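Membrane lipoprotein family protein (Aeropyrum pernix, PDB 4PEV) binds adenosine and probably serves as the membrane-anchored solute-binding component of an ABC transporter that takes up nucleosides. Local coordinates at residues 56-61 against 89-94; 118-123 against 193-198; 140-145 against 155-160; 200-205 against 222-227. All coordinates share one frame; numbering follows the deposited sequence.

Following the chain from its N terminus, contact 1 closes the first loop, pairing two neighbouring strands of the first sheet, and is complete before contact 2 opens. Contact 2 spans residues 123 to 193 and joins a loop of the first lobe to the start of helix 196-214 in the second. Contact 3 lies wholly inside that span and pairs the strands 137-141 and 152-157 of the first sheet. Contact 4 follows in series and packs helix 196-214 on the edge strand of the second sheet. None of the contacts cross. All four include residues that touch adenosine, and a salt bridge from E159 to R200 joins contact 3 to contact 4.

Contact 1. Residues 56-61 against 89-94; sequences LVLFDV and VFQTPQ. With ADN (adenosine), chain F.
The backbone oxygen of V89 receives the N-H of V57 in a nearly straight bond, V57 N to V89 O being 2.8 Å with 175° at the hydrogen, and the CA-H of L56 leans on the same oxygen as a weaker CH···O contact. Q91 O repeats the pattern two residues on, accepting from F59 N at 3.0 Å and touched by the CA-H of L58. The bond between these two, from Q91 N to V57 O, is bent and weak. The ladder sets L56 beside V89, V57 beside F90 and L58 beside Q91 in a parallel pair. Helix 69-84 connects the strands, a beta-alpha-beta unit at one margin of the first-lobe sheet. Its A74 and A77 pack on F90 and V57, a face suited to apolar side chains. There V57 CB lies 3.7 Å from F90 CD1. The planes of the F59 and F90 rings are nearly parallel (5°), but the rings meet rim to rim, while V57 CG1 lies above one face of F59, toward its rim. On the face of L56 and L58, CG of L56 stands opposite its own N (chi1 -178°), which carries CD1 across to within 3.7 Å of V89 CG1. Q91 suits its margin because its extended aliphatic carbons run alongside L58, CB lying 3.8 Å from L58 CD1. Farther along 56-61, D60 and V61 reach adenosine: D60 OD2 lies 3.1 Å from its N1 and also accepts the N-H of L121, and V61 CB touches its N6.

Contact 2. Residues 118-123 against 193-198; sequences VGFLWQ and MDIPPL. With ADN (adenosine), chain F.
A chi1 of 170° swings CG of F120 opposite its own backbone N and carries the phenyl ring across to the prolines that begin helix 196-214. I195 answers with a chi1 of 54°, which places CG1 between its N and carbonyl carbon; CD1 beyond it reaches F120 CB and CD2, while CG2 meets the CD2 and CE2 side of the ring. The two side chains slide past each other in opposite directions, I195 CB lying 3.9 Å from F120 CD2. The side chains of P196 and F120 cross at about a right angle, and P196 CD sits over one ring face, offset toward the rim, as a CH-pi contact 3.8 Å from the F120 centroid. Proline suits this place twice over: its rigid ring offers C-H groups to the aromatic face, and it lacks an N-H that the first turn of a helix, just after the N-cap residue I195, does not need. L121 CD1 meets the SE atom of selenomethionine M193 at 3.9 Å, the M193 chain, extended as far as SE, crossing the leucine at about a right angle. Beside this packing lies adenosine, L198 CD1 approaching its O4' to 3.5 Å. At the backbone angles of G119 a beta carbon would jam against the preceding carbonyl oxygen, and it would also crowd C2 of the adenine. The meeting of the two segments beside the ligand, one from each lobe, is characteristic of the interlobe cleft of the type I periplasmic binding protein fold, consistent with a closed, liganded state.

Contact 3. Residues 140-145 against 155-160; sequences LIDAAT and YLFREQ. With ADN (adenosine), chain F.
I141 and Y155 stand side by side on adjacent parallel strands of the first-lobe sheet, their side chains pointing the same way and meeting at I141 CD1 and Y155 CD1, 4.0 Å apart. The strands 137-141 and 152-157 are joined by a connection without a helix. Y155 N donates to L140 O at 2.9 Å, and Y155 O takes the N-H of D142 in a bent bond of 2.8 Å and that of A143 only weakly. D142 has a left-handed backbone conformation that turns the chain out of the strand at its C-terminal end, the usual place for a ligand site in such a sheet. Its carboxylate reaches the sugar, with OD2 accepting the hydroxyl of adenosine O2' at 2.8 Å. The other oxygen, OD1, faces E159 OE2 at 3.2 Å, the carboxylate planes turned 78° apart. This crowding of like charges is probably made tolerable by K299, whose NZ bridges D142 OD1 and E159 OE2; E159 OE1 has R200 as a second partner. OD1 also passes the F157 ring obliquely, near CD1, so F157 gives one apolar wall to the buried acid. With an alanine at D142, the O2' hydroxyl would probably be left without its acceptor and K299 with E159 as the remaining acidic partner of this pair. Farther on, the small residues A143 and A144 make room for the branched end of L156: CG stands opposite its carbonyl carbon (chi1 -83°), directing the methyls back over the neighbouring segment. There L156 CD2 rests on A143 CA at 3.6 Å, and CD1 lies against A144 CB.

Contact 4. Residues 200-205 against 222-227; sequences RFHIGY and MVWTYT
Helix 196-214 and strand 222-226 close the beta-alpha-beta unit that begins at strand 186-191 in the second lobe, and H202 meets W224 where they face each other, their short axes nearly antiparallel. The H202 ring stacks face to face on the five-membered ring of W224, centroids 3.8 Å apart and planes 7° from parallel. Both side chains have CG opposite their own N (H202 chi1 -172°), which carries each ring toward the other element, the two side chains crossing at a slant so that the rings overlap. H202 CB then lies over the six-membered ring, 3.6 Å from its centroid, as a CH-pi contact. Histidine suits this place because it is flat enough to stack while its ND1 bonds the hydroxyl of Y404. A leucine in place of W224 would probably leave the H202 ring without its stacking partner and open a gap between helix and strand. F201 CB touches the indole edge at CH2, while the F201 ring turns off toward adenosine. One turn on, Y205 makes a Met-aromatic contact with M222, a selenomethionine whose bent chain holds SE obliquely to the ring, 4.7 Å from the Y205 centroid. M222 CE ends at the edge of the imidazole, 3.7 Å from H202 CD2.

Contact 1. Residues 56-61 against 89-94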
# COMPACT_ATOMS: atom_id res chain seq x y z
N LEU C 56 -0.47 -22.71 1.31
CA LEU C 56 -1.59 -22.19 0.55
C LEU C 56 -1.60 -20.70 0.74
O LEU C 56 -1.59 -20.21 1.88
CB LEU C 56 -2.91 -22.78 1.05
CG LEU C 56 -4.17 -22.33 0.29
CD1 LEU C 56 -4.16 -22.80 -1.16
CD2 LEU C 56 -5.40 -22.83 1.01
N VAL C 57 -1.59 -19.97 -0.37
CA VAL C 57 -1.73 -18.53 -0.35
C VAL C 57 -3.11 -18.22 -0.88
O VAL C 57 -3.46 -18.59 -2.00
CB VAL C 57 -0.70 -17.82 -1.22
CG1 VAL C 57 -0.94 -16.31 -1.18
CG2 VAL C 57 0.71 -18.16 -0.74
N LEU C 58 -3.86 -17.53 -0.05
CA LEU C 58 -5.29 -17.44 -0.21
C LEU C 58 -5.59 -15.95 -0.30
O LEU C 58 -5.51 -15.22 0.68
CB LEU C 58 -5.94 -18.12 0.99
CG LEU C 58 -7.36 -18.69 0.98
CD1 LEU C 58 -7.85 -19.15 -0.39
CD2 LEU C 58 -7.47 -19.83 1.98
N PHE C 59 -5.86 -15.49 -1.52
CA PHE C 59 -6.13 -14.10 -1.77
C PHE C 59 -7.53 -13.71 -1.34
O PHE C 59 -8.42 -14.53 -1.14
CB PHE C 59 -5.90 -13.74 -3.24
CG PHE C 59 -4.46 -13.90 -3.69
CD1 PHE C 59 -3.45 -13.10 -3.15
CD2 PHE C 59 -4.12 -14.86 -4.64
CE1 PHE C 59 -2.12 -13.26 -3.55
CE2 PHE C 59 -2.80 -15.02 -5.05
CZ PHE C 59 -1.80 -14.21 -4.51
N ASP C 60 -7.68 -12.41 -1.22
CA ASP C 60 -8.89 -11.80 -0.73
C ASP C 60 -9.83 -11.68 -1.89
O ASP C 60 -10.78 -12.43 -2.02
CB ASP C 60 -8.54 -10.40 -0.19
CG ASP C 60 -9.23 -10.09 1.06
OD1 ASP C 60 -9.99 -10.96 1.50
OD2 ASP C 60 -9.01 -8.99 1.61
N VAL C 61 -9.53 -10.73 -2.76
CA VAL C 61 -10.46 -10.26 -3.75
C VAL C 61 -9.89 -10.59 -5.12
O VAL C 61 -10.48 -11.36 -5.88
CB VAL C 61 -10.64 -8.73 -3.62
CG1 VAL C 61 -11.52 -8.18 -4.73
CG2 VAL C 61 -11.21 -8.39 -2.24
N VAL C 89 0.61 -23.22 -3.39
CA VAL C 89 -0.62 -23.20 -4.18
C VAL C 89 -1.27 -21.85 -3.94
O VAL C 89 -1.38 -21.43 -2.79
CB VAL C 89 -1.59 -24.29 -3.72
CG1 VAL C 89 -2.94 -24.15 -4.41
CG2 VAL C 89 -1.00 -25.67 -3.95
N PHE C 90 -1.68 -21.16 -5.00
CA PHE C 90 -2.44 -19.91 -4.87
C PHE C 90 -3.90 -20.23 -5.04
O PHE C 90 -4.25 -21.26 -5.60
CB PHE C 90 -2.01 -18.89 -5.90
CG PHE C 90 -0.57 -18.51 -5.79
CD1 PHE C 90 -0.16 -17.59 -4.85
CD2 PHE C 90 0.38 -19.08 -6.63
CE1 PHE C 90 1.17 -17.23 -4.75
CE2 PHE C 90 1.71 -18.73 -6.53
CZ PHE C 90 2.10 -17.80 -5.59
N GLN C 91 -4.76 -19.36 -4.54
CA GLN C 91 -6.19 -19.58 -4.67
C GLN C 91 -6.96 -18.28 -4.45
O GLN C 91 -6.65 -17.50 -3.54
CB GLN C 91 -6.64 -20.63 -3.67
CG GLN C 91 -8.10 -21.00 -3.79
CD GLN C 91 -8.48 -22.15 -2.89
OE1 GLN C 91 -7.68 -23.03 -2.62
NE2 GLN C 91 -9.72 -22.13 -2.42
N THR C 92 -7.96 -18.05 -5.29
CA THR C 92 -8.73 -16.80 -5.29
C THR C 92 -10.23 -17.11 -5.25
O THR C 92 -10.79 -17.59 -6.24
CB THR C 92 -8.40 -15.93 -6.52
OG1 THR C 92 -6.98 -15.92 -6.75
CG2 THR C 92 -8.88 -14.50 -6.31
N PRO C 93 -10.88 -16.85 -4.10
CA PRO C 93 -12.31 -17.07 -4.00
C PRO C 93 -13.05 -16.21 -4.99
O PRO C 93 -12.64 -15.08 -5.25
CB PRO C 93 -12.65 -16.62 -2.57
CG PRO C 93 -11.37 -16.50 -1.86
CD PRO C 93 -10.34 -16.20 -2.90
N GLN C 94 -14.15 -16.74 -5.51
CA GLN C 94 -14.92 -16.04 -6.54
C GLN C 94 -15.98 -15.13 -5.95
O GLN C 94 -16.51 -14.30 -6.66
CB GLN C 94 -15.57 -17.04 -7.49
CG GLN C 94 -14.55 -17.76 -8.37
CD GLN C 94 -13.62 -16.79 -9.10
OE1 GLN C 94 -14.03 -16.11 -10.05
NE2 GLN C 94 -12.35 -16.72 -8.66
O5' ADN F . -3.33 -0.82 -2.78
C5' ADN F . -3.45 -0.07 -1.56
C4' ADN F . -3.81 -0.89 -0.31
O4' ADN F . -5.11 -1.46 -0.40
C3' ADN F . -2.90 -2.07 0.03
O3' ADN F . -1.69 -1.66 0.68
C2' ADN F . -3.81 -2.93 0.90
O2' ADN F . -3.84 -2.50 2.27
C1' ADN F . -5.16 -2.72 0.28
N9 ADN F . -5.46 -3.76 -0.72
C8 ADN F . -5.02 -3.83 -2.00
N7 ADN F . -5.51 -4.93 -2.63
C5 ADN F . -6.28 -5.57 -1.73
C6 ADN F . -7.11 -6.80 -1.70
N6 ADN F . -7.19 -7.58 -2.80
N1 ADN F . -7.75 -7.12 -0.55
C2 ADN F . -7.67 -6.36 0.56
N3 ADN F . -6.94 -5.24 0.61
C4 ADN F . -6.24 -4.81 -0.47

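Contact 2. Residues 118-123 against 193-198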
# COMPACT_ATOMS: atom_id res chain seq x y z
N VAL C 118 -4.17 -13.37 2.62
CA VAL C 118 -3.72 -12.08 2.10
C VAL C 118 -4.86 -11.07 2.02
O VAL C 118 -5.55 -10.97 1.00
CB VAL C 118 -3.05 -12.24 0.71
CG1 VAL C 118 -2.62 -10.89 0.13
CG2 VAL C 118 -1.83 -13.15 0.80
N GLY C 119 -5.04 -10.32 3.10
CA GLY C 119 -5.96 -9.21 3.09
C GLY C 119 -6.83 -9.16 4.33
O GLY C 119 -7.17 -10.19 4.91
N PHE C 120 -7.18 -7.95 4.72
CA PHE C 120 -8.04 -7.70 5.85
C PHE C 120 -9.34 -8.49 5.85
O PHE C 120 -9.78 -8.92 6.91
CB PHE C 120 -8.36 -6.20 5.93
CG PHE C 120 -9.42 -5.88 6.93
CD1 PHE C 120 -9.11 -5.85 8.30
CD2 PHE C 120 -10.73 -5.66 6.53
CE1 PHE C 120 -10.10 -5.58 9.23
CE2 PHE C 120 -11.72 -5.40 7.45
CZ PHE C 120 -11.40 -5.36 8.81
N LEU C 121 -9.98 -8.68 4.69
CA LEU C 121 -11.30 -9.31 4.65
C LEU C 121 -11.34 -10.74 5.18
O LEU C 121 -12.43 -11.28 5.46
CB LEU C 121 -11.91 -9.29 3.25
CG LEU C 121 -12.10 -7.95 2.53
CD1 LEU C 121 -12.82 -8.19 1.21
CD2 LEU C 121 -12.88 -6.95 3.39
N TRP C 122 -10.17 -11.36 5.32
CA TRP C 122 -10.02 -12.69 5.93
C TRP C 122 -10.14 -12.71 7.46
O TRP C 122 -10.21 -13.77 8.06
CB TRP C 122 -8.66 -13.27 5.54
CG TRP C 122 -8.60 -13.80 4.16
CD1 TRP C 122 -7.82 -13.35 3.14
CD2 TRP C 122 -9.36 -14.89 3.63
NE1 TRP C 122 -8.05 -14.09 2.01
CE2 TRP C 122 -8.99 -15.05 2.29
CE3 TRP C 122 -10.31 -15.76 4.18
CZ2 TRP C 122 -9.53 -16.03 1.48
CZ3 TRP C 122 -10.85 -16.75 3.38
CH2 TRP C 122 -10.47 -16.88 2.04
N GLN C 123 -10.14 -11.54 8.08
CA GLN C 123 -10.11 -11.44 9.53
C GLN C 123 -11.36 -11.99 10.18
O GLN C 123 -11.29 -12.70 11.16
CB GLN C 123 -9.93 -10.00 9.95
CG GLN C 123 -9.45 -9.85 11.36
CD GLN C 123 -9.63 -8.44 11.85
OE1 GLN C 123 -8.83 -7.54 11.56
NE2 GLN C 123 -10.70 -8.22 12.58
N MSE C 193 -11.59 -0.10 -0.79
CA MSE C 193 -12.68 -0.30 0.17
C MSE C 193 -12.45 0.45 1.45
O MSE C 193 -11.30 0.67 1.87
CB MSE C 193 -12.80 -1.77 0.53
CG MSE C 193 -13.09 -2.64 -0.69
SE MSE C 193 -13.32 -4.50 -0.07
CE MSE C 193 -15.22 -4.30 0.47
N ASP C 194 -13.55 0.82 2.09
CA ASP C 194 -13.50 1.52 3.37
C ASP C 194 -13.25 0.54 4.52
O ASP C 194 -14.18 0.05 5.16
CB ASP C 194 -14.80 2.28 3.58
CG ASP C 194 -14.72 3.24 4.75
OD1 ASP C 194 -13.97 2.94 5.72
OD2 ASP C 194 -15.41 4.29 4.67
N ILE C 195 -11.97 0.29 4.80
CA ILE C 195 -11.57 -0.70 5.79
C ILE C 195 -10.36 -0.20 6.56
O ILE C 195 -9.69 0.73 6.10
CB ILE C 195 -11.26 -2.03 5.11
CG1 ILE C 195 -10.23 -1.85 3.98
CG2 ILE C 195 -12.53 -2.62 4.53
CD1 ILE C 195 -9.53 -3.15 3.61
N PRO C 196 -10.05 -0.82 7.73
CA PRO C 196 -9.02 -0.33 8.66
C PRO C 196 -7.66 0.02 8.09
O PRO C 196 -7.14 1.06 8.45
CB PRO C 196 -8.91 -1.46 9.69
CG PRO C 196 -10.31 -1.96 9.78
CD PRO C 196 -10.83 -1.91 8.36
N PRO C 197 -7.09 -0.82 7.21
CA PRO C 197 -5.76 -0.43 6.69
C PRO C 197 -5.83 0.88 5.94
O PRO C 197 -4.95 1.73 6.10
CB PRO C 197 -5.39 -1.56 5.75
CG PRO C 197 -6.30 -2.70 6.12
CD PRO C 197 -7.56 -2.08 6.62
N LEU C 198 -6.88 1.06 5.15
CA LEU C 198 -7.06 2.31 4.42
C LEU C 198 -7.39 3.49 5.33
O LEU C 198 -7.11 4.64 4.97
CB LEU C 198 -8.10 2.17 3.31
CG LEU C 198 -7.44 1.70 2.00
CD1 LEU C 198 -6.74 0.35 2.13
CD2 LEU C 198 -8.46 1.64 0.89
O5' ADN F . -3.33 -0.82 -2.78
C5' ADN F . -3.45 -0.07 -1.56
C4' ADN F . -3.81 -0.89 -0.31
O4' ADN F . -5.11 -1.46 -0.40
C3' ADN F . -2.90 -2.07 0.03
O3' ADN F . -1.69 -1.66 0.68
C2' ADN F . -3.81 -2.93 0.90
O2' ADN F . -3.84 -2.50 2.27
C1' ADN F . -5.16 -2.72 0.28
N9 ADN F . -5.46 -3.76 -0.72
C8 ADN F . -5.02 -3.83 -2.00
N7 ADN F . -5.51 -4.93 -2.63
C5 ADN F . -6.28 -5.57 -1.73
C6 ADN F . -7.11 -6.80 -1.70
N6 ADN F . -7.19 -7.58 -2.80
N1 ADN F . -7.75 -7.12 -0.55
C2 ADN F . -7.67 -6.36 0.56
N3 ADN F . -6.94 -5.24 0.61
C4 ADN F . -6.24 -4.81 -0.47

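Contact 3. Residues 140-145 against 155-160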
# COMPACT_ATOMS: atom_id res chain seq x y z
N LEU C 140 -1.99 -14.31 8.83
CA LEU C 140 -2.90 -13.29 8.34
C LEU C 140 -2.05 -12.10 7.95
O LEU C 140 -1.26 -11.62 8.75
CB LEU C 140 -3.89 -12.90 9.43
CG LEU C 140 -5.01 -11.92 9.07
CD1 LEU C 140 -5.70 -12.25 7.74
CD2 LEU C 140 -6.04 -11.86 10.19
N ILE C 141 -2.18 -11.64 6.71
CA ILE C 141 -1.38 -10.50 6.23
C ILE C 141 -2.25 -9.25 6.10
O ILE C 141 -3.37 -9.33 5.58
CB ILE C 141 -0.72 -10.78 4.87
CG1 ILE C 141 -0.03 -12.15 4.84
CG2 ILE C 141 0.26 -9.67 4.52
CD1 ILE C 141 0.99 -12.40 5.94
N ASP C 142 -1.72 -8.13 6.59
CA ASP C 142 -2.37 -6.81 6.55
C ASP C 142 -3.54 -6.71 7.54
O ASP C 142 -4.38 -5.82 7.42
CB ASP C 142 -2.84 -6.49 5.12
CG ASP C 142 -2.88 -4.99 4.83
OD1 ASP C 142 -1.89 -4.29 5.17
OD2 ASP C 142 -3.88 -4.50 4.23
N ALA C 143 -3.59 -7.61 8.51
CA ALA C 143 -4.65 -7.60 9.52
C ALA C 143 -4.26 -8.42 10.72
O ALA C 143 -3.36 -9.25 10.64
CB ALA C 143 -5.97 -8.12 8.95
N ALA C 144 -4.93 -8.14 11.82
CA ALA C 144 -4.76 -8.89 13.05
C ALA C 144 -6.11 -9.23 13.64
O ALA C 144 -7.07 -8.45 13.58
CB ALA C 144 -3.93 -8.12 14.05
N THR C 145 -6.14 -10.41 14.23
CA THR C 145 -7.37 -11.02 14.69
C THR C 145 -7.78 -10.34 16.02
O THR C 145 -6.93 -9.77 16.71
CB THR C 145 -7.16 -12.55 14.73
OG1 THR C 145 -8.43 -13.20 14.74
CG2 THR C 145 -6.28 -13.01 15.91
N TYR C 155 0.29 -10.22 10.74
CA TYR C 155 1.25 -9.21 10.27
C TYR C 155 0.50 -7.92 9.91
O TYR C 155 -0.24 -7.87 8.93
CB TYR C 155 2.05 -9.73 9.09
CG TYR C 155 3.03 -10.85 9.44
CD1 TYR C 155 2.58 -12.16 9.59
CD2 TYR C 155 4.38 -10.60 9.61
CE1 TYR C 155 3.47 -13.19 9.91
CE2 TYR C 155 5.27 -11.61 9.93
CZ TYR C 155 4.81 -12.92 10.08
OH TYR C 155 5.70 -13.94 10.40
N LEU C 156 0.65 -6.92 10.77
CA LEU C 156 0.00 -5.62 10.60
C LEU C 156 1.05 -4.62 10.21
O LEU C 156 2.19 -4.73 10.66
CB LEU C 156 -0.57 -5.13 11.92
CG LEU C 156 -1.93 -5.67 12.31
CD1 LEU C 156 -2.17 -5.36 13.78
CD2 LEU C 156 -3.01 -5.06 11.42
N PHE C 157 0.66 -3.63 9.42
CA PHE C 157 1.55 -2.52 9.10
C PHE C 157 1.04 -1.25 9.75
O PHE C 157 -0.14 -1.14 10.09
CB PHE C 157 1.69 -2.34 7.60
CG PHE C 157 2.34 -3.50 6.90
CD1 PHE C 157 1.60 -4.61 6.52
CD2 PHE C 157 3.69 -3.48 6.62
CE1 PHE C 157 2.20 -5.68 5.88
CE2 PHE C 157 4.30 -4.55 5.98
CZ PHE C 157 3.55 -5.65 5.61
N ARG C 158 1.94 -0.29 9.93
CA ARG C 158 1.57 1.01 10.46
C ARG C 158 1.58 1.99 9.28
O ARG C 158 2.53 2.75 9.09
CB ARG C 158 2.55 1.42 11.57
CG ARG C 158 2.55 0.48 12.78
CD ARG C 158 3.41 1.04 13.92
NE ARG C 158 4.82 1.13 13.55
CZ ARG C 158 5.69 0.12 13.59
NH1 ARG C 158 5.31 -1.09 14.00
NH2 ARG C 158 6.95 0.31 13.20
N GLU C 159 0.50 1.94 8.49
CA GLU C 159 0.40 2.66 7.22
C GLU C 159 0.44 4.17 7.38
O GLU C 159 0.82 4.88 6.45
CB GLU C 159 -0.89 2.30 6.48
CG GLU C 159 -0.89 0.93 5.83
CD GLU C 159 -1.28 -0.20 6.77
OE1 GLU C 159 -1.58 0.04 7.95
OE2 GLU C 159 -1.29 -1.36 6.30
N GLN C 160 0.03 4.67 8.53
CA GLN C 160 0.14 6.09 8.82
C GLN C 160 1.57 6.57 8.56
O GLN C 160 1.80 7.68 8.02
CB GLN C 160 -0.25 6.39 10.28
CG GLN C 160 -1.60 5.82 10.73
CD GLN C 160 -1.48 4.61 11.64
OE1 GLN C 160 -0.70 3.68 11.39
NE2 GLN C 160 -2.25 4.61 12.72
O5' ADN F . -3.33 -0.82 -2.78
C5' ADN F . -3.45 -0.07 -1.56
C4' ADN F . -3.81 -0.89 -0.31
O4' ADN F . -5.11 -1.46 -0.40
C3' ADN F . -2.90 -2.07 0.03
O3' ADN F . -1.69 -1.66 0.68
C2' ADN F . -3.81 -2.93 0.90
O2' ADN F . -3.84 -2.50 2.27
C1' ADN F . -5.16 -2.72 0.28
N9 ADN F . -5.46 -3.76 -0.72
C8 ADN F . -5.02 -3.83 -2.00
N7 ADN F . -5.51 -4.93 -2.63
C5 ADN F . -6.28 -5.57 -1.73
C6 ADN F . -7.11 -6.80 -1.70
N6 ADN F . -7.19 -7.58 -2.80
N1 ADN F . -7.75 -7.12 -0.55
C2 ADN F . -7.67 -6.36 0.56
N3 ADN F . -6.94 -5.24 0.61
C4 ADN F . -6.24 -4.81 -0.47

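Contact 4. Residues 200-205 against 222-227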
# COMPACT_ATOMS: atom_id res chain seq x y z
N ARG C 200 -5.81 3.89 8.06
CA ARG C 200 -4.45 4.28 8.41
C ARG C 200 -3.75 5.05 7.30
O ARG C 200 -3.02 6.01 7.57
CB ARG C 200 -3.63 3.06 8.81
CG ARG C 200 -4.18 2.38 10.06
CD ARG C 200 -3.19 1.45 10.73
NE ARG C 200 -3.22 0.10 10.17
CZ ARG C 200 -4.23 -0.74 10.31
NH1 ARG C 200 -5.31 -0.38 11.00
NH2 ARG C 200 -4.16 -1.95 9.76
N PHE C 201 -3.96 4.63 6.05
CA PHE C 201 -3.43 5.37 4.89
C PHE C 201 -4.01 6.77 4.92
O PHE C 201 -3.27 7.74 4.92
CB PHE C 201 -3.78 4.70 3.54
CG PHE C 201 -2.85 3.57 3.14
CD1 PHE C 201 -1.57 3.84 2.69
CD2 PHE C 201 -3.26 2.24 3.21
CE1 PHE C 201 -0.72 2.81 2.31
CE2 PHE C 201 -2.41 1.21 2.83
CZ PHE C 201 -1.14 1.49 2.38
N HIS C 202 -5.34 6.85 4.95
CA HIS C 202 -6.03 8.14 4.89
C HIS C 202 -5.49 9.06 5.96
O HIS C 202 -4.98 10.13 5.65
CB HIS C 202 -7.54 7.97 5.06
CG HIS C 202 -8.31 9.23 4.82
ND1 HIS C 202 -9.68 9.29 4.94
CD2 HIS C 202 -7.91 10.47 4.46
CE1 HIS C 202 -10.09 10.52 4.66
NE2 HIS C 202 -9.04 11.26 4.37
N ILE C 203 -5.58 8.64 7.21
CA ILE C 203 -5.07 9.45 8.32
C ILE C 203 -3.63 9.90 8.10
O ILE C 203 -3.31 11.04 8.35
CB ILE C 203 -5.14 8.66 9.65
CG1 ILE C 203 -6.59 8.63 10.14
CG2 ILE C 203 -4.22 9.26 10.70
CD1 ILE C 203 -6.81 7.65 11.27
N GLY C 204 -2.76 9.01 7.65
CA GLY C 204 -1.36 9.35 7.48
C GLY C 204 -1.14 10.32 6.34
O GLY C 204 -0.27 11.18 6.40
N TYR C 205 -1.94 10.17 5.29
CA TYR C 205 -1.79 10.97 4.09
C TYR C 205 -2.22 12.40 4.37
O TYR C 205 -1.51 13.33 4.01
CB TYR C 205 -2.60 10.35 2.94
CG TYR C 205 -2.44 11.01 1.59
CD1 TYR C 205 -1.18 11.20 1.01
CD2 TYR C 205 -3.56 11.44 0.87
CE1 TYR C 205 -1.04 11.79 -0.24
CE2 TYR C 205 -3.43 12.03 -0.38
CZ TYR C 205 -2.17 12.20 -0.93
OH TYR C 205 -2.05 12.80 -2.16
N MSE C 222 -6.73 18.42 -0.03
CA MSE C 222 -6.62 16.99 -0.30
C MSE C 222 -7.98 16.36 -0.43
O MSE C 222 -8.86 16.58 0.39
CB MSE C 222 -5.83 16.26 0.78
CG MSE C 222 -5.34 14.89 0.30
SE MSE C 222 -6.59 13.39 0.70
CE MSE C 222 -6.24 13.24 2.64
N VAL C 223 -8.15 15.57 -1.48
CA VAL C 223 -9.42 14.92 -1.77
C VAL C 223 -9.20 13.43 -1.80
O VAL C 223 -8.41 12.91 -2.59
CB VAL C 223 -9.97 15.36 -3.13
CG1 VAL C 223 -11.25 14.58 -3.47
CG2 VAL C 223 -10.20 16.87 -3.11
N TRP C 224 -9.92 12.74 -0.92
CA TRP C 224 -9.81 11.31 -0.75
C TRP C 224 -11.12 10.68 -1.17
O TRP C 224 -12.16 11.02 -0.62
CB TRP C 224 -9.52 11.01 0.70
CG TRP C 224 -9.42 9.58 1.00
CD1 TRP C 224 -10.45 8.71 1.17
CD2 TRP C 224 -8.22 8.85 1.19
NE1 TRP C 224 -9.96 7.47 1.48
CE2 TRP C 224 -8.59 7.52 1.50
CE3 TRP C 224 -6.86 9.17 1.14
CZ2 TRP C 224 -7.66 6.51 1.74
CZ3 TRP C 224 -5.94 8.18 1.38
CH2 TRP C 224 -6.34 6.86 1.68
N THR C 225 -11.06 9.76 -2.13
CA THR C 225 -12.24 9.05 -2.61
C THR C 225 -12.12 7.52 -2.47
O THR C 225 -11.27 6.88 -3.10
CB THR C 225 -12.51 9.39 -4.08
OG1 THR C 225 -12.44 10.81 -4.25
CG2 THR C 225 -13.89 8.88 -4.51
N TYR C 226 -13.00 6.96 -1.63
CA TYR C 226 -13.25 5.52 -1.66
C TYR C 226 -14.06 5.17 -2.90
O TYR C 226 -15.11 5.75 -3.14
CB TYR C 226 -14.02 5.10 -0.42
CG TYR C 226 -13.17 5.11 0.82
CD1 TYR C 226 -12.10 4.22 0.96
CD2 TYR C 226 -13.44 6.00 1.86
CE1 TYR C 226 -11.32 4.21 2.10
CE2 TYR C 226 -12.66 6.01 3.00
CZ TYR C 226 -11.60 5.12 3.12
OH TYR C 226 -10.84 5.13 4.28
N THR C 227 -13.54 4.25 -3.71
CA THR C 227 -14.26 3.68 -4.84
C THR C 227 -15.08 2.48 -4.38
O THR C 227 -16.09 2.15 -5.00
CB THR C 227 -13.31 3.14 -5.92
OG1 THR C 227 -12.55 2.05 -5.38
CG2 THR C 227 -12.39 4.24 -6.42